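Local coordinates for putative phosphoenolpyruvate-dependent sugar phosphotransferase system (PTS) permease (Klebsiella pneumoniae subsp. pneumoniae, PDB 3MTQ), which probably acts as a IIA component of a phosphoenolpyruvate-dependent sugar phosphotransferase system, passing on a phosphoryl group during sugar uptake, at residues I81-I86 with H105-L110. Sequence-based numbering, arbitrary orientation. Where two conformers were deposited one is given.
Sequences IVITDI and HLLSGL
Two neighbouring parallel strands of a beta-alpha-beta unit, 79-84 and 104-108, meet here, with Ile81, Val82, Ile83 and Thr84 paired to His105, Leu106, Leu107 and Ser108; the axes of the two short segments are inclined by 19°. Alternating backbone hydrogen bonds mark the ladder as regular: Val82 N to His105 O (2.8 Å), Leu107 N to Val82 O (2.7 Å) and Thr84 N to Leu107 O. It ends at a shared acceptor. Thr84 O takes Gly109 N at 2.7 Å and Leu110 N at 2.9 Å, approaching from opposite faces of its carbonyl plane, as the chain turns at Gly109. Beyond the ladder, one water donates to both Asp85 O and Leu110 O.

On one face, Ile81 CG2 touches Leu107 CD1 at 3.7 Å, while Ile83 and Leu107 lie alongside each other. Leu110 crosses Ile83 at about a right angle, its CG 3.5 Å from Ile83 O. On the other face, Leu106 has CG anti to its backbone N (chi1 -177°), and its CD1 reaches Val82 CB at 3.8 Å and also meets Thr84 CG2.

Helix 90-96 packs on this second face, where Asn92 OD1 hydrogen-bonds with Thr84 OG1; helix 127-141 lies against His105 and Leu107. Strand 22-29 flanks 79-84, and its His29 ND1 hydrogen-bonds with Asp85 OD2, whereas an antiparallel strand of the second subunit continues the sheet beyond 104-108.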
ATOM      1  N   ILE A  81       0.359   5.106 -16.547  1.00 24.64           N
ATOM      2  CA  ILE A  81       0.684   4.019 -15.624  1.00 24.51           C
ATOM      3  C   ILE A  81      -0.376   3.974 -14.519  1.00 23.38           C
ATOM      4  O   ILE A  81      -0.458   4.888 -13.697  1.00 24.12           O
ATOM      5  CB  ILE A  81       2.120   4.147 -15.045  1.00 25.13           C
ATOM      6  CG1 ILE A  81       3.133   4.264 -16.192  1.00 24.00           C
ATOM      7  CG2 ILE A  81       2.444   2.944 -14.119  1.00 23.05           C
ATOM      8  CD1 ILE A  81       4.572   4.535 -15.717  1.00 29.38           C
ATOM      9  N   VAL A  82      -1.217   2.937 -14.547  1.00 22.24           N
ATOM     10  CA  VAL A  82      -2.273   2.746 -13.548  1.00 21.39           C
ATOM     11  C   VAL A  82      -1.800   1.731 -12.511  1.00 21.65           C
ATOM     12  O   VAL A  82      -1.292   0.617 -12.859  1.00 21.19           O
ATOM     13  CB  VAL A  82      -3.624   2.286 -14.188  1.00 21.39           C
ATOM     14  CG1 VAL A  82      -4.734   2.231 -13.158  1.00 21.22           C
ATOM     15  CG2 VAL A  82      -4.057   3.207 -15.360  1.00 22.44           C
ATOM     16  N   ILE A  83      -1.895   2.111 -11.249  1.00 21.33           N
ATOM     17  CA  ILE A  83      -1.556   1.227 -10.130  0.50 20.88           C
ATOM     18  C   ILE A  83      -2.805   1.108  -9.261  1.00 21.13           C
ATOM     19  O   ILE A  83      -3.314   2.133  -8.708  1.00 20.15           O
ATOM     20  CB  ILE A  83      -0.360   1.721  -9.233  0.50 21.25           C
ATOM     21  CG1 ILE A  83       0.865   2.172 -10.043  0.50 21.08           C
ATOM     22  CG2 ILE A  83       0.040   0.603  -8.272  0.50 20.29           C
ATOM     23  CD1 ILE A  83       0.885   3.661 -10.438  0.50 23.70           C
ATOM     24  N   THR A  84      -3.341  -0.105  -9.181  1.00 20.34           N
ATOM     25  CA  THR A  84      -4.547  -0.379  -8.457  1.00 19.59           C
ATOM     26  C   THR A  84      -4.221  -1.021  -7.119  1.00 21.02           C
ATOM     27  O   THR A  84      -3.102  -1.577  -6.910  1.00 18.88           O
ATOM     28  CB  THR A  84      -5.493  -1.310  -9.237  1.00 20.29           C
ATOM     29  OG1 THR A  84      -4.824  -2.592  -9.443  1.00 18.21           O
ATOM     30  CG2 THR A  84      -5.845  -0.713 -10.591  1.00 18.29           C
ATOM     31  N   ASP A  85      -5.188  -0.968  -6.201  1.00 20.24           N
ATOM     32  CA  ASP A  85      -4.990  -1.559  -4.863  1.00 21.09           C
ATOM     33  C   ASP A  85      -4.741  -3.069  -4.874  1.00 20.79           C
ATOM     34  O   ASP A  85      -3.857  -3.582  -4.164  1.00 22.14           O
ATOM     35  CB  ASP A  85      -6.159  -1.258  -3.907  1.00 20.73           C
ATOM     36  CG  ASP A  85      -7.552  -1.674  -4.429  1.00 20.77           C
ATOM     37  OD1 ASP A  85      -7.754  -2.150  -5.566  1.00 19.69           O
ATOM     38  OD2 ASP A  85      -8.522  -1.329  -3.683  1.00 22.30           O
ATOM     39  N   ILE A  86      -5.547  -3.795  -5.640  1.00 21.49           N
ATOM     40  CA  ILE A  86      -5.398  -5.268  -5.579  1.00 19.88           C
ATOM     41  C   ILE A  86      -5.837  -5.985  -6.821  1.00 20.42           C
ATOM     42  O   ILE A  86      -6.875  -5.735  -7.409  1.00 18.89           O
ATOM     43  CB  ILE A  86      -6.129  -5.850  -4.306  1.00 20.31           C
ATOM     44  CG1 ILE A  86      -5.893  -7.328  -4.107  1.00 19.87           C
ATOM     45  CG2 ILE A  86      -7.655  -5.601  -4.355  1.00 17.25           C
ATOM     46  CD1 ILE A  86      -6.297  -7.830  -2.701  1.00 18.76           C
ATOM     47  N   HIS A 105      -0.107   0.958 -19.098  1.00 23.24           N
ATOM     48  CA  HIS A 105       0.549   0.035 -18.177  1.00 23.03           C
ATOM     49  C   HIS A 105      -0.275  -0.113 -16.920  1.00 23.18           C
ATOM     50  O   HIS A 105      -0.718   0.908 -16.342  1.00 22.82           O
ATOM     51  CB  HIS A 105       1.933   0.556 -17.856  1.00 22.27           C
ATOM     52  CG  HIS A 105       2.798   0.692 -19.060  1.00 20.79           C
ATOM     53  ND1 HIS A 105       3.566  -0.358 -19.543  1.00 20.86           N
ATOM     54  CD2 HIS A 105       2.949   1.712 -19.932  1.00 22.27           C
ATOM     55  CE1 HIS A 105       4.195   0.049 -20.629  1.00 24.04           C
ATOM     56  NE2 HIS A 105       3.833   1.297 -20.887  1.00 24.86           N
ATOM     57  N   LEU A 106      -0.538  -1.363 -16.539  1.00 21.66           N
ATOM     58  CA  LEU A 106      -1.393  -1.704 -15.396  1.00 20.77           C
ATOM     59  C   LEU A 106      -0.583  -2.491 -14.392  1.00 21.86           C
ATOM     60  O   LEU A 106      -0.086  -3.580 -14.710  1.00 20.61           O
ATOM     61  CB  LEU A 106      -2.667  -2.491 -15.816  1.00 20.16           C
ATOM     62  CG  LEU A 106      -3.680  -2.833 -14.691  1.00 19.29           C
ATOM     63  CD1 LEU A 106      -4.201  -1.495 -13.998  1.00 18.92           C
ATOM     64  CD2 LEU A 106      -4.882  -3.689 -15.210  1.00 18.86           C
ATOM     65  N   LEU A 107      -0.361  -1.899 -13.234  1.00 21.90           N
ATOM     66  CA  LEU A 107       0.247  -2.580 -12.109  1.00 23.16           C
ATOM     67  C   LEU A 107      -0.813  -2.819 -11.039  1.00 23.52           C
ATOM     68  O   LEU A 107      -1.668  -1.952 -10.791  1.00 22.78           O
ATOM     69  CB  LEU A 107       1.363  -1.735 -11.535  1.00 23.15           C
ATOM     70  CG  LEU A 107       2.629  -1.476 -12.352  1.00 24.29           C
ATOM     71  CD1 LEU A 107       2.360  -0.750 -13.696  1.00 24.54           C
ATOM     72  CD2 LEU A 107       3.564  -0.668 -11.455  1.00 25.28           C
ATOM     73  N   SER A 108      -0.748  -3.966 -10.395  1.00 24.12           N
ATOM     74  CA  SER A 108      -1.670  -4.274  -9.302  0.50 24.92           C
ATOM     75  C   SER A 108      -0.920  -4.415  -8.003  1.00 24.98           C
ATOM     76  O   SER A 108       0.072  -5.147  -7.940  1.00 27.45           O
ATOM     77  CB  SER A 108      -2.415  -5.580  -9.568  0.50 25.36           C
ATOM     78  OG  SER A 108      -1.645  -6.689  -9.150  0.50 27.67           O
ATOM     79  N   GLY A 109      -1.395  -3.727  -6.953  1.00 24.27           N
ATOM     80  CA  GLY A 109      -0.755  -3.814  -5.612  1.00 22.92           C
ATOM     81  C   GLY A 109      -0.076  -2.541  -5.143  1.00 22.05           C
ATOM     82  O   GLY A 109       1.051  -2.532  -4.670  1.00 21.42           O
ATOM     83  N   LEU A 110      -0.804  -1.436  -5.187  1.00 20.89           N
ATOM     84  CA  LEU A 110      -0.314  -0.199  -4.670  1.00 20.17           C
ATOM     85  C   LEU A 110       0.396  -0.301  -3.342  1.00 18.47           C
ATOM     86  O   LEU A 110      -0.078  -0.957  -2.407  1.00 19.24           O
ATOM     87  CB  LEU A 110      -1.493   0.751  -4.422  1.00 20.56           C
ATOM     88  CG  LEU A 110      -2.059   1.675  -5.450  1.00 25.52           C
ATOM     89  CD1 LEU A 110      -3.194   2.369  -4.719  1.00 27.54           C
ATOM     90  CD2 LEU A 110      -1.040   2.699  -5.942  1.00 26.25           C
TER
HETATM   91  O   HOH W   1      -2.279  -2.546  -2.268  1.00 23.10           O